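Local coordinates for protein NUDIX hydrolase (Nitrosomonas europaea, PDB 2B0V) that probably hydrolyses nucleoside di- and triphosphates and thiamine diphosphate, as a magnesium-dependent member of the NudJ subfamily of Nudix hydrolases, at residues V68-Y73 with L85-F89; N8-V14 with Q37-L42; K20-E26 with I106-F112; I114-R118 with M130-E134. All coordinates share one frame; numbering follows the deposited sequence. Where two conformers were deposited one is given.

How the contacts relate
Contacts 1, 2 and 3 are strand pairs of one mixed sheet, and contact 4 packs two helices. Contact 2 lies nearest the centre of the chain, contact 4 farthest out. Contacts 1 and 2 are joined because strands 8-17 and 82-96 are neighbours; Leu-85 O and Thr-10 N are 2.9 Å apart. Contact 3 sits beyond the centre from contact 1, about 19 Å between centres. Contacts 1 and 3 each carry a classic bulge, and contact 3 adds a salt bridge from buried Glu-25 to exposed Arg-108. Contact 2 relies on backbone bonds and small residues. Contact 4 is largely apolar and buried, with Arg-118 at its edge; its Ile-117 and Ile-133 reach Tyr-21 of contact 3.

Contact 1 (V68-Y73 with L85-F89)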
# COMPACT_ATOMS: atom_id res chain seq x y z
N VAL A 68 0.76 12.43 3.80
CA VAL A 68 -0.36 12.34 4.76
C VAL A 68 -0.72 10.90 5.07
O VAL A 68 -0.42 9.99 4.27
CB VAL A 68 -1.66 13.02 4.23
CG1 VAL A 68 -1.48 14.53 4.07
CG2 VAL A 68 -2.17 12.37 2.93
N LEU A 69 -1.38 10.73 6.22
CA LEU A 69 -2.08 9.50 6.55
C LEU A 69 -3.47 9.64 5.94
O LEU A 69 -4.10 10.71 6.06
CB LEU A 69 -2.19 9.40 8.06
CG LEU A 69 -2.87 8.17 8.62
CD1 LEU A 69 -1.93 6.97 8.44
CD2 LEU A 69 -3.14 8.49 10.11
N THR A 70 -3.96 8.58 5.32
CA THR A 70 -5.32 8.63 4.77
C THR A 70 -6.33 7.80 5.55
O THR A 70 -7.53 8.09 5.47
CB THR A 70 -5.38 8.22 3.29
OG1 THR A 70 -4.85 6.89 3.15
CG2 THR A 70 -4.57 9.18 2.43
N GLY A 71 -5.87 6.78 6.27
CA GLY A 71 -6.78 6.00 7.10
C GLY A 71 -6.07 4.83 7.75
O GLY A 71 -4.98 4.45 7.32
N ILE A 72 -6.67 4.32 8.83
CA ILE A 72 -6.17 3.11 9.48
C ILE A 72 -7.30 2.11 9.53
O ILE A 72 -8.36 2.42 10.06
CB ILE A 72 -5.72 3.46 10.92
CG1 ILE A 72 -4.65 4.56 10.87
CG2 ILE A 72 -5.18 2.18 11.65
CD1 ILE A 72 -4.29 5.14 12.28
N TYR A 73 -7.07 0.94 8.95
CA TYR A 73 -8.16 -0.04 8.73
C TYR A 73 -7.92 -1.27 9.54
O TYR A 73 -6.84 -1.84 9.48
CB TYR A 73 -8.26 -0.43 7.21
CG TYR A 73 -8.45 0.81 6.34
CD1 TYR A 73 -9.74 1.28 6.05
CD2 TYR A 73 -7.35 1.54 5.88
CE1 TYR A 73 -9.92 2.44 5.27
CE2 TYR A 73 -7.53 2.72 5.13
CZ TYR A 73 -8.83 3.16 4.86
OH TYR A 73 -9.02 4.31 4.14
N LEU A 85 -4.08 -4.49 10.95
CA LEU A 85 -4.22 -3.07 11.16
C LEU A 85 -3.38 -2.38 10.08
O LEU A 85 -2.13 -2.37 10.17
CB LEU A 85 -3.73 -2.72 12.58
CG LEU A 85 -4.02 -1.31 13.05
CD1 LEU A 85 -5.53 -0.99 13.13
CD2 LEU A 85 -3.36 -1.15 14.44
N ARG A 86 -4.06 -1.83 9.06
CA ARG A 86 -3.39 -1.31 7.89
C ARG A 86 -3.32 0.19 7.96
O ARG A 86 -4.35 0.87 7.87
CB ARG A 86 -4.15 -1.68 6.61
CG ARG A 86 -3.57 -1.01 5.33
CD ARG A 86 -4.52 -1.24 4.10
NE ARG A 86 -3.94 -2.24 3.19
CZ ARG A 86 -4.00 -2.23 1.86
NH1 ARG A 86 -4.62 -1.29 1.18
NH2 ARG A 86 -3.38 -3.19 1.19
N PHE A 87 -2.10 0.72 8.12
CA PHE A 87 -1.90 2.19 8.07
C PHE A 87 -1.67 2.58 6.65
O PHE A 87 -0.71 2.11 6.07
CB PHE A 87 -0.65 2.56 8.85
CG PHE A 87 -0.82 2.43 10.36
CD1 PHE A 87 -0.99 3.58 11.15
CD2 PHE A 87 -0.82 1.15 10.96
CE1 PHE A 87 -1.16 3.46 12.56
CE2 PHE A 87 -0.99 1.01 12.37
CZ PHE A 87 -1.16 2.16 13.16
N THR A 88 -2.52 3.48 6.12
CA THR A 88 -2.46 3.81 4.68
C THR A 88 -2.03 5.26 4.58
O THR A 88 -2.56 6.12 5.29
CB THR A 88 -3.85 3.63 4.06
OG1 THR A 88 -4.30 2.30 4.34
CG2 THR A 88 -3.75 3.82 2.58
N PHE A 89 -1.07 5.51 3.69
CA PHE A 89 -0.53 6.86 3.49
C PHE A 89 -0.67 7.27 2.05
O PHE A 89 -0.61 6.41 1.16
CB PHE A 89 0.96 6.89 3.85
CG PHE A 89 1.21 6.52 5.27
CD1 PHE A 89 1.26 7.52 6.23
CD2 PHE A 89 1.40 5.18 5.63
CE1 PHE A 89 1.48 7.17 7.58
CE2 PHE A 89 1.63 4.83 6.93
CZ PHE A 89 1.67 5.82 7.91
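Leu-69 and Phe-89 form a non-hydrogen-bonded pair at one end of an antiparallel pairing, in which the two strands run at 149° and Thr-70 and Gly-71 both face Thr-88. Thr-70 N gives a nearly straight bond to Thr-88 O (2.8 Å), and Thr-88 N returns one to Gly-71 O. Tyr-73 and Arg-86 bond through both backbone N-H groups. Leu-69, Ile-72, Phe-87 and Phe-89 share one face of the sheet. Leu-69 CD1 lies over the Phe-89 ring, 3.9 Å from its centroid and displaced toward the rim. Leu-69 carries CG anti to its N (chi1 -179°), which turns CD1 to that ring. Were the Phe-89 ring cut back to an alanine, Leu-69 CD1 would probably lose its aromatic cover and a gap would open beside Ile-49 and Cys-52 of helix 48-60. Ile-72 CG2 stands above the centre of the Phe-87 ring, 4.2 Å from the centroid, while CD1 touches CE1 of that ring. On the other face the Tyr-73 ring turns its edge to Thr-88, with CE2 of Tyr-73 3.4 Å from Thr-88 OG1. That OG1 is buried without a partner in the model, whereas Tyr-73 OH is hydrogen-bonded to Asp-135. The arrangement is a classic beta bulge within the hairpin of strands 62-77 and 82-96 in the Nudix fold.

Contact 2 (N8-V14 with Q37-L42); sequences NVTVAAV and QPAGHL
Val-11 and Gly-40 form the hydrogen-bonded pair at the middle of this antiparallel pairing. Val-11 N bonds to Gly-40 O at 2.9 Å, and Gly-40 N bonds back to Val-11 O. Leu-42 N to Val-9 O and Ala-13 N to Pro-38 O extend the pairing at its two ends, the latter longer at 3.1 Å. Close CA-H...O contacts fill in between them, including Ala-39 CA to Val-11 O at 3.1 Å. The sequence that starts at Gly-40 matches the Nudix box, the signature of this family. Strand 39-41 holds the first residues of the motif, and segment 8-14 of strand 8-17 ties them to the sheet. Ala-39 N also bonds to Glu-59 of helix 48-60. Among the apolar contacts, the Ala-12 and Ala-39 CB methyls meet at 3.9 Å on one face. Val-9 CG1 and Leu-42 CD2 lie alongside each other at 4.0 Å. Thr-10 CG2 sits over the centre of the His-41 ring, 4.1 Å from its centroid, in a CH-pi contact. Gln-37 CG lies 3.2 Å from Ala-13 O. The bend at chi2 then turns the Gln-37 amide to its partners, Arg-86 through OE1 and Val-129 O through NE2.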
# COMPACT_ATOMS: atom_id res chain seq x y z
N ASN A 8 -1.89 -8.06 13.03
CA ASN A 8 -0.68 -7.80 12.24
C ASN A 8 -0.69 -6.38 11.70
O ASN A 8 -1.63 -5.99 11.02
CB ASN A 8 -0.55 -8.78 11.11
CG ASN A 8 -0.33 -10.19 11.61
OD1 ASN A 8 0.81 -10.59 11.83
ND2 ASN A 8 -1.41 -10.90 11.90
N VAL A 9 0.38 -5.63 11.94
CA VAL A 9 0.43 -4.24 11.48
C VAL A 9 1.01 -4.20 10.08
O VAL A 9 2.09 -4.78 9.80
CB VAL A 9 1.24 -3.37 12.44
CG1 VAL A 9 1.39 -1.94 11.88
CG2 VAL A 9 0.54 -3.37 13.83
N THR A 10 0.28 -3.56 9.19
CA THR A 10 0.69 -3.52 7.79
C THR A 10 0.64 -2.05 7.37
O THR A 10 0.04 -1.18 8.04
CB THR A 10 -0.26 -4.31 6.84
OG1 THR A 10 -1.58 -3.78 6.96
CG2 THR A 10 -0.26 -5.81 7.22
N VAL A 11 1.20 -1.79 6.20
CA VAL A 11 1.21 -0.43 5.64
C VAL A 11 0.83 -0.52 4.15
O VAL A 11 1.02 -1.56 3.52
CB VAL A 11 2.59 0.23 5.76
CG1 VAL A 11 2.93 0.45 7.22
CG2 VAL A 11 3.66 -0.64 5.04
N ALA A 12 0.30 0.57 3.61
CA ALA A 12 -0.06 0.62 2.21
C ALA A 12 0.02 2.05 1.73
O ALA A 12 -0.17 2.97 2.51
CB ALA A 12 -1.47 0.08 2.02
N ALA A 13 0.32 2.24 0.44
CA ALA A 13 0.49 3.57 -0.13
C ALA A 13 -0.50 3.81 -1.23
O ALA A 13 -0.60 2.99 -2.17
CB ALA A 13 1.93 3.71 -0.71
N VAL A 14 -1.21 4.94 -1.13
CA VAL A 14 -2.05 5.46 -2.19
C VAL A 14 -1.23 6.50 -2.93
O VAL A 14 -0.91 7.56 -2.38
CB VAL A 14 -3.39 6.06 -1.66
CG1 VAL A 14 -4.19 6.70 -2.80
CG2 VAL A 14 -4.23 4.97 -0.97
N GLN A 37 -2.58 -2.07 -3.56
CA GLN A 37 -1.58 -1.01 -3.36
C GLN A 37 -0.21 -1.65 -3.06
O GLN A 37 -0.17 -2.79 -2.57
CB GLN A 37 -1.96 -0.15 -2.15
CG GLN A 37 -3.01 0.90 -2.41
CD GLN A 37 -4.42 0.28 -2.40
OE1 GLN A 37 -4.68 -0.75 -1.73
NE2 GLN A 37 -5.34 0.93 -3.09
N PRO A 38 0.90 -0.91 -3.29
CA PRO A 38 2.18 -1.30 -2.71
C PRO A 38 1.97 -1.37 -1.19
O PRO A 38 1.45 -0.42 -0.60
CB PRO A 38 3.08 -0.09 -3.04
CG PRO A 38 2.52 0.41 -4.29
CD PRO A 38 1.00 0.36 -4.02
N ALA A 39 2.29 -2.51 -0.57
CA ALA A 39 1.83 -2.73 0.82
C ALA A 39 2.61 -3.87 1.39
O ALA A 39 3.21 -4.61 0.65
CB ALA A 39 0.33 -3.13 0.87
N GLY A 40 2.63 -3.98 2.70
CA GLY A 40 3.26 -5.14 3.35
C GLY A 40 3.30 -5.01 4.85
O GLY A 40 2.78 -4.05 5.41
N HIS A 41 3.93 -5.99 5.49
CA HIS A 41 3.95 -6.03 6.94
C HIS A 41 5.02 -5.12 7.53
O HIS A 41 6.13 -5.06 7.01
CB HIS A 41 4.26 -7.45 7.37
CG HIS A 41 3.09 -8.37 7.28
ND1 HIS A 41 2.45 -8.65 6.09
CD2 HIS A 41 2.44 -9.08 8.23
CE1 HIS A 41 1.46 -9.50 6.31
NE2 HIS A 41 1.44 -9.77 7.60
N LEU A 42 4.70 -4.45 8.63
CA LEU A 42 5.71 -3.78 9.44
C LEU A 42 6.76 -4.81 9.89
O LEU A 42 6.39 -5.90 10.34
CB LEU A 42 5.04 -3.19 10.69
CG LEU A 42 5.99 -2.41 11.61
CD1 LEU A 42 6.38 -1.12 10.88
CD2 LEU A 42 5.24 -2.08 12.87

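Contact 3 (K20-E26 with I106-F112)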
# COMPACT_ATOMS: atom_id res chain seq x y z
N LYS A 20 -4.54 8.69 -11.99
CA LYS A 20 -4.15 7.28 -12.01
C LYS A 20 -3.40 6.88 -10.75
O LYS A 20 -2.74 7.73 -10.11
CB LYS A 20 -3.27 7.00 -13.22
CG LYS A 20 -3.95 7.34 -14.54
CD LYS A 20 -3.19 6.74 -15.66
CE LYS A 20 -3.78 7.11 -17.02
NZ LYS A 20 -3.71 8.59 -17.17
N TYR A 21 -3.50 5.61 -10.38
CA TYR A 21 -2.90 5.12 -9.14
C TYR A 21 -1.85 4.06 -9.43
O TYR A 21 -2.09 3.17 -10.23
CB TYR A 21 -3.96 4.51 -8.23
CG TYR A 21 -5.00 5.50 -7.78
CD1 TYR A 21 -4.85 6.17 -6.57
CD2 TYR A 21 -6.13 5.76 -8.56
CE1 TYR A 21 -5.81 7.10 -6.14
CE2 TYR A 21 -7.10 6.68 -8.14
CZ TYR A 21 -6.94 7.34 -6.94
OH TYR A 21 -7.90 8.25 -6.53
N LEU A 22 -0.69 4.16 -8.76
CA LEU A 22 0.34 3.14 -8.87
C LEU A 22 -0.02 1.93 -8.00
O LEU A 22 -0.02 2.03 -6.75
CB LEU A 22 1.71 3.69 -8.41
CG LEU A 22 2.92 2.78 -8.65
CD1 LEU A 22 3.11 2.38 -10.12
CD2 LEU A 22 4.18 3.49 -8.06
N LEU A 23 -0.29 0.79 -8.66
CA LEU A 23 -0.70 -0.43 -8.00
C LEU A 23 0.18 -1.55 -8.43
O LEU A 23 0.91 -1.43 -9.44
CB LEU A 23 -2.15 -0.78 -8.36
CG LEU A 23 -3.25 0.23 -7.97
CD1 LEU A 23 -4.66 -0.19 -8.50
CD2 LEU A 23 -3.27 0.52 -6.42
N VAL A 24 0.09 -2.66 -7.73
CA VAL A 24 0.85 -3.83 -8.14
C VAL A 24 -0.09 -4.97 -8.48
O VAL A 24 -1.13 -5.12 -7.85
CB VAL A 24 1.89 -4.29 -7.07
CG1 VAL A 24 2.98 -3.23 -6.87
CG2 VAL A 24 1.20 -4.65 -5.76
N GLU A 25 0.28 -5.75 -9.51
CA GLU A 25 -0.31 -7.07 -9.70
C GLU A 25 0.65 -8.06 -9.06
O GLU A 25 1.86 -8.04 -9.32
CB GLU A 25 -0.52 -7.37 -11.19
CG GLU A 25 -1.52 -6.38 -11.77
CD GLU A 25 -1.80 -6.56 -13.25
OE1 GLU A 25 -0.91 -7.06 -13.99
OE2 GLU A 25 -2.93 -6.22 -13.65
N GLU A 26 0.12 -8.89 -8.17
CA GLU A 26 0.95 -9.74 -7.33
C GLU A 26 0.31 -11.12 -7.17
O GLU A 26 -0.90 -11.28 -7.37
CB GLU A 26 1.15 -9.09 -5.94
CG GLU A 26 -0.18 -8.96 -5.16
CD GLU A 26 -0.02 -8.09 -3.92
OE1 GLU A 26 1.01 -7.36 -3.83
OE2 GLU A 26 -0.92 -8.16 -3.05
N ILE A 106 5.74 -10.11 -7.10
CA ILE A 106 5.25 -8.96 -7.86
C ILE A 106 5.34 -9.30 -9.35
O ILE A 106 6.42 -9.58 -9.89
CB ILE A 106 6.03 -7.62 -7.55
CG1 ILE A 106 5.95 -7.23 -6.06
CG2 ILE A 106 5.52 -6.47 -8.40
CD1 ILE A 106 4.52 -7.02 -5.57
N VAL A 107 4.19 -9.29 -10.02
CA VAL A 107 4.17 -9.50 -11.48
C VAL A 107 4.58 -8.22 -12.22
O VAL A 107 5.50 -8.22 -13.07
CB VAL A 107 2.79 -9.98 -11.95
CG1 VAL A 107 2.79 -10.10 -13.50
CG2 VAL A 107 2.40 -11.33 -11.26
N ARG A 108 3.94 -7.12 -11.85
CA ARG A 108 4.31 -5.81 -12.39
C ARG A 108 3.66 -4.70 -11.57
O ARG A 108 2.69 -4.92 -10.83
CB ARG A 108 3.98 -5.68 -13.88
CG ARG A 108 2.54 -5.83 -14.24
CD ARG A 108 2.33 -5.88 -15.78
NE ARG A 108 2.72 -7.16 -16.35
CZ ARG A 108 1.96 -8.25 -16.40
NH1 ARG A 108 0.71 -8.25 -15.93
NH2 ARG A 108 2.45 -9.37 -16.94
N ALA A 109 4.27 -3.52 -11.62
CA ALA A 109 3.68 -2.35 -10.98
C ALA A 109 3.30 -1.43 -12.13
O ALA A 109 4.12 -1.24 -13.04
CB ALA A 109 4.70 -1.67 -10.05
N ALA A 110 2.09 -0.89 -12.11
CA ALA A 110 1.64 -0.05 -13.21
C ALA A 110 0.63 0.98 -12.73
O ALA A 110 0.17 0.91 -11.58
CB ALA A 110 1.00 -0.94 -14.32
N TRP A 111 0.28 1.91 -13.63
CA TRP A 111 -0.66 2.99 -13.26
C TRP A 111 -2.05 2.68 -13.78
O TRP A 111 -2.20 2.40 -14.99
CB TRP A 111 -0.20 4.31 -13.86
CG TRP A 111 1.12 4.78 -13.25
CD1 TRP A 111 2.39 4.45 -13.67
CD2 TRP A 111 1.28 5.64 -12.13
NE1 TRP A 111 3.33 5.07 -12.87
CE2 TRP A 111 2.67 5.82 -11.92
CE3 TRP A 111 0.37 6.30 -11.27
CZ2 TRP A 111 3.18 6.60 -10.84
CZ3 TRP A 111 0.88 7.08 -10.24
CH2 TRP A 111 2.27 7.24 -10.06
N PHE A 112 -3.05 2.73 -12.89
CA PHE A 112 -4.42 2.38 -13.29
C PHE A 112 -5.40 3.53 -13.01
O PHE A 112 -5.36 4.14 -11.95
CB PHE A 112 -4.92 1.16 -12.49
CG PHE A 112 -4.14 -0.09 -12.72
CD1 PHE A 112 -4.65 -1.08 -13.58
CD2 PHE A 112 -2.91 -0.31 -12.05
CE1 PHE A 112 -3.94 -2.28 -13.74
CE2 PHE A 112 -2.22 -1.50 -12.22
CZ PHE A 112 -2.72 -2.47 -13.08
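Leu-22 lies over the Trp-111 indole, with CB 3.8 Å from the centroid of the six-membered ring and only 7° off its normal. Leu-22 CD1 reaches the same ring system nearer NE1 and CE2. On the other face of the sheet, Phe-112 packs its CD2 against Leu-23 CB at 3.8 Å. The Phe-112 ring edge also meets Glu-25, whose OE2 lies 3.8 Å from CZ. The other carboxylate oxygen, OE1, forms a salt bridge with Arg-108 NH1 at 2.8 Å in the conformer given here, one of two for this arginine. That bond is bent, with 134° at the hydrogen. The Glu-25 chain is extended beyond CG, which carries its carboxylate across to both partners. With a serine in place of the indole, Leu-22 CB and CD1 would probably lose their cover and a gap would open beside Lys-20 O.

Backbone bonds set these side chains in place. Tyr-21 with Phe-112 and Leu-23 with Ala-110 are hydrogen-bonded pairs with a bond each way. Glu-25 N bonds to Arg-108 O. Glu-25 O accepts from Val-107 N at 2.7 Å and, weakly, from Arg-108 N at 3.4 Å. Val-107 and Arg-108 thus form a classic beta bulge opposite Glu-25. Farther out, Glu-26 forms a salt bridge with Arg-125. Strand 20-26 bonds along its other edge to strands 8-17 and 34-36. Leu-22, Val-24 and Ala-109 face Thr-60 of helix 48-60, while Tyr-21, Leu-23 and Phe-112 pack on Ile-117 of helix 114-119.

Contact 4 (I114-R118 with M130-E134); sequences IDEIR and MQCIE
Ile-117 and Ile-133 meet tip to tip between two antiparallel helices, whose segment axes run at 153° and come no nearer than 11.7 Å. The wide spacing leaves side-chain ends to make the contact, in a helix pair that packs against one face of the Nudix sheet. Ile-117 CD1 and Ile-133 CD1 are 3.8 Å apart. Both isoleucines have the same conformation, CG1 anti to the carbonyl carbon (chi1 -65° in Ile-117) and an extended chi2, which sends each CD1 toward the other helix. Ile-114 differs. Its CG1 is anti to the backbone N (chi1 -167°), and chi2 is bent, which swings CD1 toward the second helix. There it slides past Ile-133 in the opposite direction and touches CG2 at 3.9 Å. Met-130 is selenomethionine, bent at chi2 and chi3. The bends bring its selenium against Ile-117 CG2 at 4.1 Å and turn its methyl toward Ile-114, whose side chain it crosses at about a right angle. Ile-117 and Ile-133 both touch Tyr-21 of strand 20-26. Arg-118 extends and lays its guanidinium over Ile-114 CG1 of its own helix. At its root, Arg-118 CG rests 4.0 Å from the selenium of Met-130.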
# COMPACT_ATOMS: atom_id res chain seq x y z
N ILE A 114 -9.33 5.02 -12.25
CA ILE A 114 -10.39 4.51 -11.38
C ILE A 114 -11.29 3.50 -12.13
O ILE A 114 -11.71 2.49 -11.55
CB ILE A 114 -11.23 5.66 -10.77
CG1 ILE A 114 -12.11 5.11 -9.64
CG2 ILE A 114 -12.06 6.40 -11.83
CD1 ILE A 114 -11.32 4.50 -8.54
N ASP A 115 -11.58 3.76 -13.41
CA ASP A 115 -12.44 2.84 -14.16
C ASP A 115 -11.83 1.44 -14.22
O ASP A 115 -12.53 0.44 -14.03
CB ASP A 115 -12.75 3.36 -15.57
CG ASP A 115 -13.82 4.43 -15.54
OD1 ASP A 115 -14.14 4.94 -14.44
OD2 ASP A 115 -14.36 4.78 -16.62
N GLU A 116 -10.52 1.39 -14.47
CA GLU A 116 -9.82 0.12 -14.60
C GLU A 116 -9.80 -0.61 -13.26
O GLU A 116 -9.98 -1.85 -13.19
CB GLU A 116 -8.38 0.34 -15.10
CG GLU A 116 -8.32 0.86 -16.58
CD GLU A 116 -6.94 1.47 -17.04
OE1 GLU A 116 -6.05 1.92 -16.26
OE2 GLU A 116 -6.72 1.52 -18.28
N ILE A 117 -9.55 0.15 -12.19
CA ILE A 117 -9.52 -0.44 -10.85
C ILE A 117 -10.89 -1.03 -10.51
O ILE A 117 -11.01 -2.18 -10.07
CB ILE A 117 -9.08 0.61 -9.81
CG1 ILE A 117 -7.63 1.05 -10.09
CG2 ILE A 117 -9.15 0.07 -8.38
CD1 ILE A 117 -7.24 2.37 -9.37
N ARG A 118 -11.95 -0.26 -10.75
CA ARG A 118 -13.31 -0.75 -10.46
C ARG A 118 -13.64 -2.00 -11.26
O ARG A 118 -14.22 -2.93 -10.71
CB ARG A 118 -14.38 0.32 -10.67
CG ARG A 118 -14.31 1.48 -9.73
CD ARG A 118 -15.44 2.48 -10.02
NE ARG A 118 -15.35 3.68 -9.19
CZ ARG A 118 -15.57 4.93 -9.61
NH1 ARG A 118 -15.90 5.20 -10.87
NH2 ARG A 118 -15.45 5.93 -8.74
N MSE A 130 -10.06 -1.08 -2.75
CA MSE A 130 -11.00 -0.07 -3.20
C MSE A 130 -11.28 0.96 -2.10
O MSE A 130 -11.33 2.18 -2.37
CB MSE A 130 -12.31 -0.75 -3.67
CG MSE A 130 -13.26 0.14 -4.40
SE MSE A 130 -12.58 0.43 -6.23
CE MSE A 130 -12.05 2.23 -5.88
N GLN A 131 -11.44 0.49 -0.87
CA GLN A 131 -11.84 1.42 0.22
C GLN A 131 -10.78 2.51 0.43
O GLN A 131 -11.12 3.70 0.62
CB GLN A 131 -12.09 0.68 1.54
CG GLN A 131 -12.75 1.59 2.61
CD GLN A 131 -14.08 2.16 2.12
OE1 GLN A 131 -14.30 3.37 2.08
NE2 GLN A 131 -14.93 1.28 1.67
N CYS A 132 -9.50 2.12 0.41
CA CYS A 132 -8.39 3.07 0.64
C CYS A 132 -8.41 4.19 -0.42
O CYS A 132 -8.18 5.36 -0.16
CB CYS A 132 -7.04 2.31 0.68
SG CYS A 132 -6.85 1.20 2.15
N ILE A 133 -8.71 3.79 -1.66
CA ILE A 133 -8.82 4.79 -2.75
C ILE A 133 -10.02 5.70 -2.58
O ILE A 133 -9.92 6.91 -2.77
CB ILE A 133 -8.87 4.07 -4.14
CG1 ILE A 133 -7.50 3.47 -4.43
CG2 ILE A 133 -9.28 5.05 -5.25
CD1 ILE A 133 -7.49 2.44 -5.58
N GLU A 134 -11.16 5.13 -2.20
CA GLU A 134 -12.38 5.91 -1.95
C GLU A 134 -12.16 6.97 -0.88
O GLU A 134 -12.50 8.13 -1.09
CB GLU A 134 -13.54 4.99 -1.58
CG GLU A 134 -13.92 4.10 -2.79
CD GLU A 134 -14.97 3.04 -2.46
OE1 GLU A 134 -15.08 2.61 -1.29
OE2 GLU A 134 -15.67 2.63 -3.40